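Local coordinates for protein SusD homolog (Bacteroides ovatus, PDB 4F53) that probably binds mucin O-glycan-type sugars at the cell surface, as a SusD-family outer-membrane lipoprotein of a gut bacterium, at residues L115-Y119 with W193-A197; L125-D129 with Q152-Y156; L160-D164 with F214-K219; K201-A205 with L224-V229. One frame throughout, in Å; residues are numbered along the deposited sequence.

Interaction 1 (L115-Y119 with W193-A197); sequences LAELY and WYKFA
Trp193 on helix 190-207 reaches across to Leu118 and Tyr119 on helix 110-131, joining two helices of the TPR-like helical framework of the SusD fold. Their local axes stay 12.0 Å apart and cross at 36°, so the contact is carried by long side chains and the backbones stay well separated. Leu118, its CG anti to the backbone N (chi1 179°), extends toward helix 190-207 and divides its two methyls. Leu118 CD2 lies 3.7 Å from Trp193 CE3 and also touches Phe196 CD1, while CD1 meets Ala197 CB. One face of the indole receives Leu115 CD2, which makes a CH-pi contact 3.9 Å from the centroid of the Trp193 five-membered ring. Tyr119 turns its edge to the same indole in an offset edge-to-face pair, with the two six-membered rings inclined at 69°. The indole NE1 donates to Asp183 OD2, a bond that favours this rotation of the ring. With an alanine here, Leu115 and Tyr119 would probably face a gap where the indole had been, and Asp183 would lose its donor. Along the edge of the tyrosine, Tyr119 CE1 comes to 3.7 Å from Trp193 CH2, and at its end Tyr119 OH lies 3.6 Å from Trp193 CZ2.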
loop_
_atom_site.group_PDB
_atom_site.type_symbol
_atom_site.label_atom_id
_atom_site.label_comp_id
_atom_site.label_asym_id
_atom_site.label_seq_id
_atom_site.Cartn_x
_atom_site.Cartn_y
_atom_site.Cartn_z
ATOM N N LEU A 115 5.049 6.003 -20.685
ATOM C CA LEU A 115 5.206 6.367 -19.281
ATOM C C LEU A 115 3.871 6.870 -18.699
ATOM O O LEU A 115 3.511 6.479 -17.600
ATOM C CB LEU A 115 6.287 7.428 -19.129
ATOM C CG LEU A 115 7.715 6.941 -19.242
ATOM C CD1 LEU A 115 8.634 8.115 -19.382
ATOM C CD2 LEU A 115 8.109 6.088 -18.046
ATOM N N ALA A 116 3.116 7.688 -19.462
ATOM C CA ALA A 116 1.794 8.183 -19.058
ATOM C C ALA A 116 0.850 6.999 -18.781
ATOM O O ALA A 116 0.169 6.992 -17.755
ATOM C CB ALA A 116 1.214 9.093 -20.140
ATOM N N GLU A 117 0.869 5.973 -19.661
ATOM C CA GLU A 117 0.083 4.746 -19.503
ATOM C C GLU A 117 0.551 3.923 -18.302
ATOM O O GLU A 117 -0.288 3.339 -17.620
ATOM C CB GLU A 117 0.137 3.876 -20.771
ATOM C CG GLU A 117 -1.080 2.977 -20.932
ATOM C CD GLU A 117 -2.393 3.719 -21.105
ATOM O OE1 GLU A 117 -2.376 4.861 -21.623
ATOM O OE2 GLU A 117 -3.442 3.161 -20.710
ATOM N N LEU A 118 1.877 3.861 -18.052
ATOM C CA LEU A 118 2.441 3.150 -16.899
ATOM C C LEU A 118 1.919 3.779 -15.591
ATOM O O LEU A 118 1.513 3.045 -14.696
ATOM C CB LEU A 118 3.981 3.150 -16.938
ATOM C CG LEU A 118 4.716 2.448 -15.763
ATOM C CD1 LEU A 118 4.397 0.965 -15.704
ATOM C CD2 LEU A 118 6.215 2.640 -15.868
ATOM N N TYR A 119 1.887 5.135 -15.505
ATOM C CA TYR A 119 1.397 5.867 -14.333
ATOM C C TYR A 119 -0.079 5.597 -14.146
ATOM O O TYR A 119 -0.490 5.319 -13.027
ATOM C CB TYR A 119 1.670 7.385 -14.461
ATOM C CG TYR A 119 3.131 7.748 -14.662
ATOM C CD1 TYR A 119 4.153 6.939 -14.153
ATOM C CD2 TYR A 119 3.492 8.912 -15.337
ATOM C CE1 TYR A 119 5.495 7.282 -14.316
ATOM C CE2 TYR A 119 4.834 9.252 -15.524
ATOM C CZ TYR A 119 5.827 8.447 -14.995
ATOM O OH TYR A 119 7.138 8.787 -15.190
ATOM N N TRP A 193 13.078 2.355 -15.516
ATOM C CA TRP A 193 11.634 2.275 -15.759
ATOM C C TRP A 193 11.252 0.915 -16.322
ATOM O O TRP A 193 10.156 0.436 -16.045
ATOM C CB TRP A 193 11.165 3.414 -16.697
ATOM C CG TRP A 193 10.981 4.701 -15.953
ATOM C CD1 TRP A 193 11.695 5.850 -16.118
ATOM C CD2 TRP A 193 10.056 4.951 -14.878
ATOM N NE1 TRP A 193 11.263 6.808 -15.228
ATOM C CE2 TRP A 193 10.292 6.267 -14.423
ATOM C CE3 TRP A 193 9.108 4.156 -14.190
ATOM C CZ2 TRP A 193 9.583 6.827 -13.355
ATOM C CZ3 TRP A 193 8.412 4.711 -13.126
ATOM C CH2 TRP A 193 8.634 6.035 -12.734
ATOM N N TYR A 194 12.158 0.306 -17.108
ATOM C CA TYR A 194 12.032 -1.042 -17.677
ATOM C C TYR A 194 11.940 -2.046 -16.538
ATOM O O TYR A 194 11.057 -2.901 -16.561
ATOM C CB TYR A 194 13.234 -1.363 -18.598
ATOM C CG TYR A 194 13.177 -2.742 -19.223
ATOM C CD1 TYR A 194 12.371 -2.996 -20.331
ATOM C CD2 TYR A 194 13.924 -3.800 -18.701
ATOM C CE1 TYR A 194 12.314 -4.264 -20.911
ATOM C CE2 TYR A 194 13.861 -5.079 -19.265
ATOM C CZ TYR A 194 13.063 -5.302 -20.377
ATOM O OH TYR A 194 12.992 -6.548 -20.957
ATOM N N LYS A 195 12.838 -1.921 -15.527
ATOM C CA LYS A 195 12.851 -2.788 -14.338
ATOM C C LYS A 195 11.608 -2.584 -13.505
ATOM O O LYS A 195 11.060 -3.556 -13.001
ATOM C CB LYS A 195 14.101 -2.532 -13.465
ATOM C CG LYS A 195 15.404 -2.918 -14.159
ATOM C CD LYS A 195 16.527 -2.895 -13.163
ATOM C CE LYS A 195 17.863 -2.773 -13.839
ATOM N NZ LYS A 195 18.964 -2.812 -12.843
ATOM N N PHE A 196 11.146 -1.322 -13.368
ATOM C CA PHE A 196 9.937 -0.962 -12.610
ATOM C C PHE A 196 8.713 -1.636 -13.255
ATOM O O PHE A 196 7.927 -2.251 -12.536
ATOM C CB PHE A 196 9.770 0.586 -12.575
ATOM C CG PHE A 196 8.536 1.121 -11.877
ATOM C CD1 PHE A 196 7.303 1.138 -12.523
ATOM C CD2 PHE A 196 8.610 1.609 -10.580
ATOM C CE1 PHE A 196 6.156 1.615 -11.865
ATOM C CE2 PHE A 196 7.475 2.113 -9.931
ATOM C CZ PHE A 196 6.259 2.125 -10.579
ATOM N N ALA A 197 8.562 -1.508 -14.612
ATOM C CA ALA A 197 7.447 -2.066 -15.378
ATOM C C ALA A 197 7.389 -3.601 -15.254
ATOM O O ALA A 197 6.304 -4.131 -15.003
ATOM C CB ALA A 197 7.532 -1.644 -16.829
#

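Interaction 2 (L125-D129 with Q152-Y156)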
loop_
_atom_site.group_PDB
_atom_site.type_symbol
_atom_site.label_atom_id
_atom_site.label_comp_id
_atom_site.label_asym_id
_atom_site.label_seq_id
_atom_site.Cartn_x
_atom_site.Cartn_y
_atom_site.Cartn_z
ATOM N N LEU A 125 -4.568 0.963 -10.532
ATOM C CA LEU A 125 -4.362 -0.300 -9.796
ATOM C C LEU A 125 -4.767 -0.078 -8.329
ATOM O O LEU A 125 -5.451 -0.918 -7.788
ATOM C CB LEU A 125 -2.908 -0.817 -9.890
ATOM C CG LEU A 125 -2.579 -2.173 -9.213
ATOM C CD1 LEU A 125 -3.384 -3.334 -9.847
ATOM C CD2 LEU A 125 -1.088 -2.470 -9.302
ATOM N N ARG A 126 -4.389 1.065 -7.713
ATOM C CA ARG A 126 -4.795 1.419 -6.332
ATOM C C ARG A 126 -6.320 1.488 -6.227
ATOM O O ARG A 126 -6.893 0.976 -5.273
ATOM C CB ARG A 126 -4.248 2.790 -5.873
ATOM C CG ARG A 126 -2.764 3.015 -5.970
ATOM C CD ARG A 126 -2.453 4.448 -5.573
ATOM N NE ARG A 126 -3.044 4.748 -4.267
ATOM C CZ ARG A 126 -2.385 5.188 -3.206
ATOM N NH1 ARG A 126 -1.088 5.455 -3.287
ATOM N NH2 ARG A 126 -3.021 5.389 -2.064
ATOM N N VAL A 127 -6.957 2.153 -7.213
ATOM C CA VAL A 127 -8.405 2.378 -7.280
ATOM C C VAL A 127 -9.168 1.043 -7.457
ATOM O O VAL A 127 -10.100 0.800 -6.684
ATOM C CB VAL A 127 -8.806 3.437 -8.348
ATOM C CG1 VAL A 127 -10.306 3.733 -8.280
ATOM C CG2 VAL A 127 -7.984 4.728 -8.178
ATOM N N THR A 128 -8.775 0.180 -8.421
ATOM C CA THR A 128 -9.479 -1.095 -8.558
ATOM C C THR A 128 -9.212 -1.983 -7.320
ATOM O O THR A 128 -10.121 -2.677 -6.857
ATOM C CB THR A 128 -9.227 -1.819 -9.895
ATOM O OG1 THR A 128 -10.099 -2.938 -9.901
ATOM C CG2 THR A 128 -7.773 -2.320 -10.078
ATOM N N ASP A 129 -8.023 -1.906 -6.738
ATOM C CA ASP A 129 -7.727 -2.669 -5.513
ATOM C C ASP A 129 -8.502 -2.129 -4.307
ATOM O O ASP A 129 -8.639 -2.847 -3.322
ATOM C CB ASP A 129 -6.222 -2.705 -5.219
ATOM C CG ASP A 129 -5.449 -3.591 -6.196
ATOM O OD1 ASP A 129 -6.091 -4.293 -7.007
ATOM O OD2 ASP A 129 -4.205 -3.585 -6.141
ATOM N N GLN A 152 -13.282 -6.032 -12.400
ATOM C CA GLN A 152 -11.899 -5.983 -11.973
ATOM C C GLN A 152 -11.029 -6.884 -12.890
ATOM O O GLN A 152 -9.918 -6.490 -13.261
ATOM C CB GLN A 152 -11.755 -6.367 -10.508
ATOM C CG GLN A 152 -10.329 -6.215 -10.026
ATOM C CD GLN A 152 -10.204 -6.455 -8.566
ATOM O OE1 GLN A 152 -10.300 -7.587 -8.083
ATOM N NE2 GLN A 152 -9.864 -5.406 -7.854
ATOM N N GLN A 153 -11.561 -8.047 -13.307
ATOM C CA GLN A 153 -10.862 -8.953 -14.215
ATOM C C GLN A 153 -10.520 -8.269 -15.559
ATOM O O GLN A 153 -9.392 -8.410 -16.043
ATOM C CB GLN A 153 -11.648 -10.219 -14.478
ATOM C CG GLN A 153 -10.805 -11.159 -15.377
ATOM C CD GLN A 153 -11.391 -12.497 -15.640
ATOM O OE1 GLN A 153 -12.433 -12.867 -15.102
ATOM N NE2 GLN A 153 -10.710 -13.239 -16.487
ATOM N N ALA A 154 -11.482 -7.537 -16.142
ATOM C CA ALA A 154 -11.267 -6.789 -17.378
ATOM C C ALA A 154 -10.246 -5.662 -17.173
ATOM O O ALA A 154 -9.439 -5.418 -18.066
ATOM C CB ALA A 154 -12.588 -6.219 -17.908
ATOM N N VAL A 155 -10.229 -5.023 -15.988
ATOM C CA VAL A 155 -9.258 -3.965 -15.645
ATOM C C VAL A 155 -7.850 -4.571 -15.600
ATOM O O VAL A 155 -6.956 -4.060 -16.278
ATOM C CB VAL A 155 -9.613 -3.247 -14.328
ATOM C CG1 VAL A 155 -8.516 -2.263 -13.927
ATOM C CG2 VAL A 155 -10.964 -2.533 -14.438
ATOM N N TYR A 156 -7.671 -5.688 -14.850
ATOM C CA TYR A 156 -6.381 -6.374 -14.742
ATOM C C TYR A 156 -5.902 -6.885 -16.111
ATOM O O TYR A 156 -4.737 -6.698 -16.437
ATOM C CB TYR A 156 -6.465 -7.536 -13.723
ATOM C CG TYR A 156 -6.020 -7.133 -12.330
ATOM C CD1 TYR A 156 -6.811 -6.299 -11.532
ATOM C CD2 TYR A 156 -4.810 -7.577 -11.810
ATOM C CE1 TYR A 156 -6.404 -5.928 -10.248
ATOM C CE2 TYR A 156 -4.385 -7.198 -10.538
ATOM C CZ TYR A 156 -5.187 -6.377 -9.756
ATOM O OH TYR A 156 -4.745 -6.002 -8.509
#
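Gln152 and Tyr156, at the start of helix 152-173, meet Thr128 and Asp129 near the end of helix 110-131. The two helices are consecutive and form an antiparallel helical hairpin, as in the TPR-like framework of SusD proteins, their local axes 162° apart in direction and 10.8 Å from each other. From its CB, which passes 3.9 Å from Thr128 OG1, the Gln152 chain continues extended, with CG anti to the backbone N (chi1 -176°). Gln152 CG then comes to 3.3 Å from the same Thr128 OG1, and beyond CD the amide divides its work. Gln152 NE2 donates to Thr128 OG1 over 3.2 Å, the acceptor lying nearly in the amide plane, and it also lies 2.9 Å from Thr128 O. The other tip atom, OE1, turns away from helix 110-131 and accepts from Trp517 N. Thr128 OG1 is also bonded to Gly132 O, so the hydroxyl oxygen has two polar partners. Its methyl, Thr128 CG2, packs on Val155 CG1 and Tyr156 CE1. Tyr156 OH donates to Asp129 OD1 over 2.6 Å, and the carboxylate oxygen accepts with its syn lone pair; ring and carboxylate planes are nearly coplanar. The Leu125 side chain crosses that of Tyr156 at about a right angle, with Leu125 CD1 3.5 Å from Tyr156 CZ. Asp129 OD1 takes a second bond from Trp517 NE1, and OD2 makes a salt bridge with Arg207. Three donors on one buried carboxylate would be expected to favour its charged form, and they link helix 110-131 to helices 152-173 and 190-207 and, through Trp517, to the C-terminal region.

Interaction 3 (L160-D164 with F214-K219). With CA (calcium ion), chain D.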
loop_
_atom_site.group_PDB
_atom_site.type_symbol
_atom_site.label_atom_id
_atom_site.label_comp_id
_atom_site.label_asym_id
_atom_site.label_seq_id
_atom_site.Cartn_x
_atom_site.Cartn_y
_atom_site.Cartn_z
ATOM N N LEU A 160 -2.517 -5.510 -17.833
ATOM C CA LEU A 160 -1.416 -6.455 -18.060
ATOM C C LEU A 160 -1.025 -6.489 -19.538
ATOM O O LEU A 160 0.168 -6.482 -19.849
ATOM C CB LEU A 160 -1.724 -7.862 -17.512
ATOM C CG LEU A 160 -1.483 -8.018 -15.987
ATOM C CD1 LEU A 160 -2.297 -9.196 -15.402
ATOM C CD2 LEU A 160 0.025 -8.197 -15.663
ATOM N N GLU A 161 -2.015 -6.408 -20.439
ATOM C CA GLU A 161 -1.790 -6.387 -21.880
ATOM C C GLU A 161 -1.088 -5.076 -22.297
ATOM O O GLU A 161 -0.166 -5.105 -23.111
ATOM C CB GLU A 161 -3.126 -6.555 -22.596
ATOM C CG GLU A 161 -3.028 -6.522 -24.109
ATOM C CD GLU A 161 -4.275 -6.971 -24.847
ATOM O OE1 GLU A 161 -5.035 -7.803 -24.302
ATOM O OE2 GLU A 161 -4.474 -6.510 -25.993
ATOM N N ASP A 162 -1.538 -3.938 -21.760
ATOM C CA ASP A 162 -0.918 -2.645 -22.049
ATOM C C ASP A 162 0.490 -2.574 -21.448
ATOM O O ASP A 162 1.401 -2.051 -22.100
ATOM C CB ASP A 162 -1.794 -1.465 -21.557
ATOM C CG ASP A 162 -3.108 -1.304 -22.327
ATOM O OD1 ASP A 162 -3.230 -1.882 -23.444
ATOM O OD2 ASP A 162 -4.026 -0.652 -21.796
ATOM N N LEU A 163 0.686 -3.167 -20.249
ATOM C CA LEU A 163 1.985 -3.206 -19.587
ATOM C C LEU A 163 3.015 -3.969 -20.452
ATOM O O LEU A 163 4.155 -3.514 -20.566
ATOM C CB LEU A 163 1.842 -3.838 -18.188
ATOM C CG LEU A 163 3.033 -3.771 -17.241
ATOM C CD1 LEU A 163 3.632 -2.374 -17.193
ATOM C CD2 LEU A 163 2.635 -4.272 -15.890
ATOM N N ASP A 164 2.603 -5.090 -21.104
ATOM C CA ASP A 164 3.471 -5.842 -22.030
ATOM C C ASP A 164 3.976 -4.949 -23.182
ATOM O O ASP A 164 5.145 -5.034 -23.554
ATOM C CB ASP A 164 2.746 -7.062 -22.608
ATOM C CG ASP A 164 2.988 -8.348 -21.843
ATOM O OD1 ASP A 164 3.996 -8.418 -21.109
ATOM O OD2 ASP A 164 2.185 -9.300 -22.005
ATOM N N PHE A 214 -7.298 -17.981 -14.541
ATOM C CA PHE A 214 -6.992 -16.642 -15.033
ATOM C C PHE A 214 -5.842 -16.672 -16.043
ATOM O O PHE A 214 -4.797 -17.293 -15.806
ATOM C CB PHE A 214 -6.666 -15.652 -13.887
ATOM C CG PHE A 214 -6.195 -14.290 -14.374
ATOM C CD1 PHE A 214 -7.062 -13.434 -15.042
ATOM C CD2 PHE A 214 -4.866 -13.909 -14.244
ATOM C CE1 PHE A 214 -6.631 -12.197 -15.504
ATOM C CE2 PHE A 214 -4.434 -12.674 -14.713
ATOM C CZ PHE A 214 -5.321 -11.819 -15.326
ATOM N N ASN A 215 -6.039 -15.970 -17.150
ATOM C CA ASN A 215 -5.028 -15.798 -18.178
ATOM C C ASN A 215 -5.299 -14.504 -18.948
ATOM O O ASN A 215 -6.432 -14.033 -18.985
ATOM C CB ASN A 215 -4.943 -17.022 -19.137
ATOM C CG ASN A 215 -6.120 -17.139 -20.071
ATOM O OD1 ASN A 215 -6.091 -16.648 -21.203
ATOM N ND2 ASN A 215 -7.209 -17.714 -19.580
ATOM N N VAL A 216 -4.238 -13.925 -19.523
ATOM C CA VAL A 216 -4.268 -12.738 -20.375
ATOM C C VAL A 216 -3.678 -13.190 -21.702
ATOM O O VAL A 216 -2.472 -13.441 -21.778
ATOM C CB VAL A 216 -3.528 -11.507 -19.781
ATOM C CG1 VAL A 216 -3.681 -10.287 -20.679
ATOM C CG2 VAL A 216 -4.024 -11.189 -18.381
ATOM N N ASN A 217 -4.541 -13.360 -22.731
ATOM C CA ASN A 217 -4.164 -13.840 -24.062
ATOM C C ASN A 217 -3.402 -15.176 -23.966
ATOM O O ASN A 217 -2.368 -15.351 -24.637
ATOM C CB ASN A 217 -3.337 -12.782 -24.813
ATOM C CG ASN A 217 -4.033 -11.454 -24.940
ATOM O OD1 ASN A 217 -5.230 -11.394 -25.201
ATOM N ND2 ASN A 217 -3.301 -10.360 -24.747
ATOM N N GLY A 218 -3.908 -16.083 -23.115
ATOM C CA GLY A 218 -3.327 -17.407 -22.917
ATOM C C GLY A 218 -2.227 -17.471 -21.875
ATOM O O GLY A 218 -1.808 -18.569 -21.514
ATOM N N LYS A 219 -1.739 -16.308 -21.380
ATOM C CA LYS A 219 -0.674 -16.251 -20.361
ATOM C C LYS A 219 -1.269 -16.315 -18.968
ATOM O O LYS A 219 -2.038 -15.439 -18.590
ATOM C CB LYS A 219 0.169 -14.976 -20.501
ATOM C CG LYS A 219 0.942 -14.815 -21.816
ATOM C CD LYS A 219 1.465 -13.368 -21.867
ATOM C CE LYS A 219 2.449 -13.062 -22.964
ATOM N NZ LYS A 219 3.212 -11.816 -22.647
HETATM CA CA CA D . -6.944 -11.140 -26.727
HETATM O O HOH W 1 -6.966 -8.618 -26.247
HETATM O O HOH W 2 -0.378 -9.628 -24.005
HETATM O O HOH W 3 -9.277 -9.670 -26.767
HETATM O O HOH W 4 -6.509 -13.733 -27.060
#
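Val216 and Lys219, both in contact with helix 152-173, are tied by reciprocal backbone hydrogen bonds around a type I' turn, giving a tight beta-hairpin with Asn217 and Gly218 at its tip. Both tip residues have positive phi, and Asn215 OD1 accepts from Gly218 N in an Asx motif across the turn. The apolar end of the contact rests on Leu160, whose CD1 is 4.0 Å from Val216 CG2 and as far from Phe214 CZ, meeting that ring at its edge. The polar end gathers round Asn217. Asn217 ND2 donates to Glu161 OE1 over 3.1 Å in a fairly straight bond (158°), with Glu161 OE1 close to the Asn217 amide plane, whereas ND2 sits well above the carboxylate plane, which is turned 61° from that of the amide. Glu161 reaches this point with CG anti to the backbone N and an extended chain. The other amide atom, Asn217 OD1, binds the calcium ion at 2.3 Å, alongside three waters. One of these waters donates to Glu161 OE1, so Glu161 acts as a second-shell residue that steadies both a protein ligand and a water ligand of the metal. Replacing Glu161 by a leucine would probably leave that calcium-bound water without its carboxylate acceptor and the Asn217 amide freer to turn. A further water joins Asn217 ND2 to Asp164 OD2. That carboxylate also closes the contact further along the helix, where Lys219 NZ forms a salt bridge with Asp164 OD2 at 2.8 Å, approaching from 42° above the carboxylate plane.

Interaction 4 (K201-A205 with L224-V229)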
loop_
_atom_site.group_PDB
_atom_site.type_symbol
_atom_site.label_atom_id
_atom_site.label_comp_id
_atom_site.label_asym_id
_atom_site.label_seq_id
_atom_site.Cartn_x
_atom_site.Cartn_y
_atom_site.Cartn_z
ATOM N N LYS A 201 4.536 -5.918 -13.324
ATOM C CA LYS A 201 3.978 -7.092 -13.990
ATOM C C LYS A 201 3.995 -8.291 -13.015
ATOM O O LYS A 201 2.994 -8.984 -12.904
ATOM C CB LYS A 201 4.750 -7.386 -15.293
ATOM C CG LYS A 201 4.279 -8.645 -16.034
ATOM C CD LYS A 201 5.014 -8.780 -17.380
ATOM C CE LYS A 201 4.673 -10.043 -18.127
ATOM N NZ LYS A 201 5.441 -10.136 -19.399
ATOM N N LEU A 202 5.090 -8.491 -12.274
ATOM C CA LEU A 202 5.220 -9.569 -11.279
ATOM C C LEU A 202 4.259 -9.334 -10.112
ATOM O O LEU A 202 3.641 -10.276 -9.644
ATOM C CB LEU A 202 6.694 -9.657 -10.795
ATOM C CG LEU A 202 7.028 -10.588 -9.635
ATOM C CD1 LEU A 202 6.845 -12.062 -10.022
ATOM C CD2 LEU A 202 8.440 -10.362 -9.184
ATOM N N ARG A 203 4.108 -8.086 -9.669
ATOM C CA ARG A 203 3.192 -7.728 -8.577
ATOM C C ARG A 203 1.740 -8.075 -8.973
ATOM O O ARG A 203 1.044 -8.728 -8.216
ATOM C CB ARG A 203 3.324 -6.236 -8.187
ATOM C CG ARG A 203 2.228 -5.795 -7.187
ATOM C CD ARG A 203 2.047 -4.300 -7.144
ATOM N NE ARG A 203 3.063 -3.652 -6.309
ATOM C CZ ARG A 203 3.118 -2.338 -6.107
ATOM N NH1 ARG A 203 2.234 -1.532 -6.686
ATOM N NH2 ARG A 203 4.035 -1.822 -5.297
HETATM N N MSE A 204 1.347 -7.743 -10.198
HETATM C CA MSE A 204 0.004 -8.019 -10.694
HETATM C C MSE A 204 -0.214 -9.507 -11.009
HETATM O O MSE A 204 -1.310 -9.988 -10.790
HETATM C CB MSE A 204 -0.287 -7.155 -11.903
HETATM C CG MSE A 204 -0.336 -5.683 -11.537
HETATM SE SE MSE A 204 -0.873 -4.642 -13.062
HETATM C CE MSE A 204 -2.608 -5.352 -13.318
ATOM N N ALA A 205 0.820 -10.226 -11.471
ATOM C CA ALA A 205 0.712 -11.658 -11.718
ATOM C C ALA A 205 0.522 -12.377 -10.397
ATOM O O ALA A 205 -0.413 -13.165 -10.274
ATOM C CB ALA A 205 1.956 -12.174 -12.430
ATOM N N LEU A 224 3.093 -14.955 -16.607
ATOM C CA LEU A 224 3.325 -13.506 -16.553
ATOM C C LEU A 224 4.458 -13.195 -15.570
ATOM O O LEU A 224 5.345 -12.410 -15.885
ATOM C CB LEU A 224 2.027 -12.766 -16.155
ATOM C CG LEU A 224 0.866 -12.860 -17.179
ATOM C CD1 LEU A 224 -0.457 -12.545 -16.526
ATOM C CD2 LEU A 224 1.114 -11.957 -18.392
ATOM N N ALA A 225 4.456 -13.871 -14.416
ATOM C CA ALA A 225 5.455 -13.721 -13.366
ATOM C C ALA A 225 6.841 -14.183 -13.862
ATOM O O ALA A 225 7.817 -13.450 -13.706
ATOM C CB ALA A 225 5.032 -14.517 -12.158
ATOM N N GLU A 226 6.909 -15.370 -14.499
ATOM C CA GLU A 226 8.146 -15.938 -15.064
ATOM C C GLU A 226 8.725 -15.051 -16.165
ATOM O O GLU A 226 9.945 -14.854 -16.192
ATOM C CB GLU A 226 7.920 -17.353 -15.586
ATOM C CG GLU A 226 7.649 -18.353 -14.468
ATOM C CD GLU A 226 7.365 -19.780 -14.886
ATOM O OE1 GLU A 226 7.188 -20.047 -16.098
ATOM O OE2 GLU A 226 7.380 -20.653 -13.990
ATOM N N GLU A 227 7.862 -14.480 -17.030
ATOM C CA GLU A 227 8.287 -13.575 -18.112
ATOM C C GLU A 227 8.906 -12.297 -17.558
ATOM O O GLU A 227 9.919 -11.845 -18.064
ATOM C CB GLU A 227 7.094 -13.196 -19.005
ATOM C CG GLU A 227 6.713 -14.239 -20.040
ATOM C CD GLU A 227 5.493 -13.900 -20.877
ATOM O OE1 GLU A 227 4.898 -12.817 -20.677
ATOM O OE2 GLU A 227 5.147 -14.718 -21.756
ATOM N N ALA A 228 8.273 -11.711 -16.540
ATOM C CA ALA A 228 8.712 -10.471 -15.870
ATOM C C ALA A 228 10.132 -10.643 -15.276
ATOM O O ALA A 228 10.987 -9.798 -15.488
ATOM C CB ALA A 228 7.714 -10.080 -14.774
ATOM N N VAL A 229 10.374 -11.763 -14.595
ATOM C CA VAL A 229 11.644 -12.074 -13.959
ATOM C C VAL A 229 12.701 -12.339 -15.025
ATOM O O VAL A 229 13.825 -11.844 -14.879
ATOM C CB VAL A 229 11.498 -13.245 -12.939
ATOM C CG1 VAL A 229 12.865 -13.785 -12.509
ATOM C CG2 VAL A 229 10.699 -12.793 -11.728
#
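Lys201 lies lengthwise against Leu224 and Ala228 before its ammonium group meets Glu227, in a closely packed antiparallel pair of alpha-helices. The local axes of helices 190-207 and 221-231 approach to 8.2 Å and run 163° apart in direction, the helices being joined by a connection that contains the hairpin at 215-220. The lysine is stretched out in full, CG anti to the backbone N (chi1 177°) and every later torsion near 180°. Its CG packs on Ala228 CB, and Lys201 CE comes to 3.3 Å from Leu224 O, a carbonyl already satisfied by the helical bond from Ala228 N. At the tip, Lys201 NZ donates to Glu227 OE1 over 3.0 Å in a salt bridge that uses the anti lone pair of that oxygen. Neither charge depends on this bond alone: Lys201 NZ also pairs with Asp164 OD1 on helix 152-173, and Glu227 OE1 also accepts from Lys219 NZ of the hairpin. Asp164, Lys201, Glu227 and Lys219 thus alternate in a closed circuit of acids and bases, which would largely balance the charge of the lysine that the packing buries. The second oxygen, Glu227 OE2, has a weak hydrogen bond from Gln223 on its own helix. Beside this polar strip the interface is apolar and built round Ala205, Ala225 and Ala228, and the CA atoms of Leu202 and Ala225 lie 4.7 Å apart. Leu202 CD1 sits on Ala225 CB at 3.7 Å, and its CD2 reaches Val229 CG2. Next to them, Ala205 CB rests 3.8 Å from Leu224 CB and 3.6 Å from Ala225 N.

In the fold
From the N terminus, helix 110-131 opens two loops. Interaction 2 closes the inner one by bringing in the start of the next helix, 152-173, and lies nested inside the longer loop that interaction 1 closes on helix 190-207. Interaction 3 starts further along helix 152-173 and reaches past helix 190-207 to the hairpin, so it crosses interaction 1 and, in turn, interaction 4, which joins helix 190-207 to helix 221-231. Interactions 2 and 4 are in series, yet Met204 packs against Tyr156 and Leu125. Leu163 likewise touches Leu118 and Lys201. Helices 110-131, 152-173, 190-207 and 221-231 and the hairpin are thereby tied side by side.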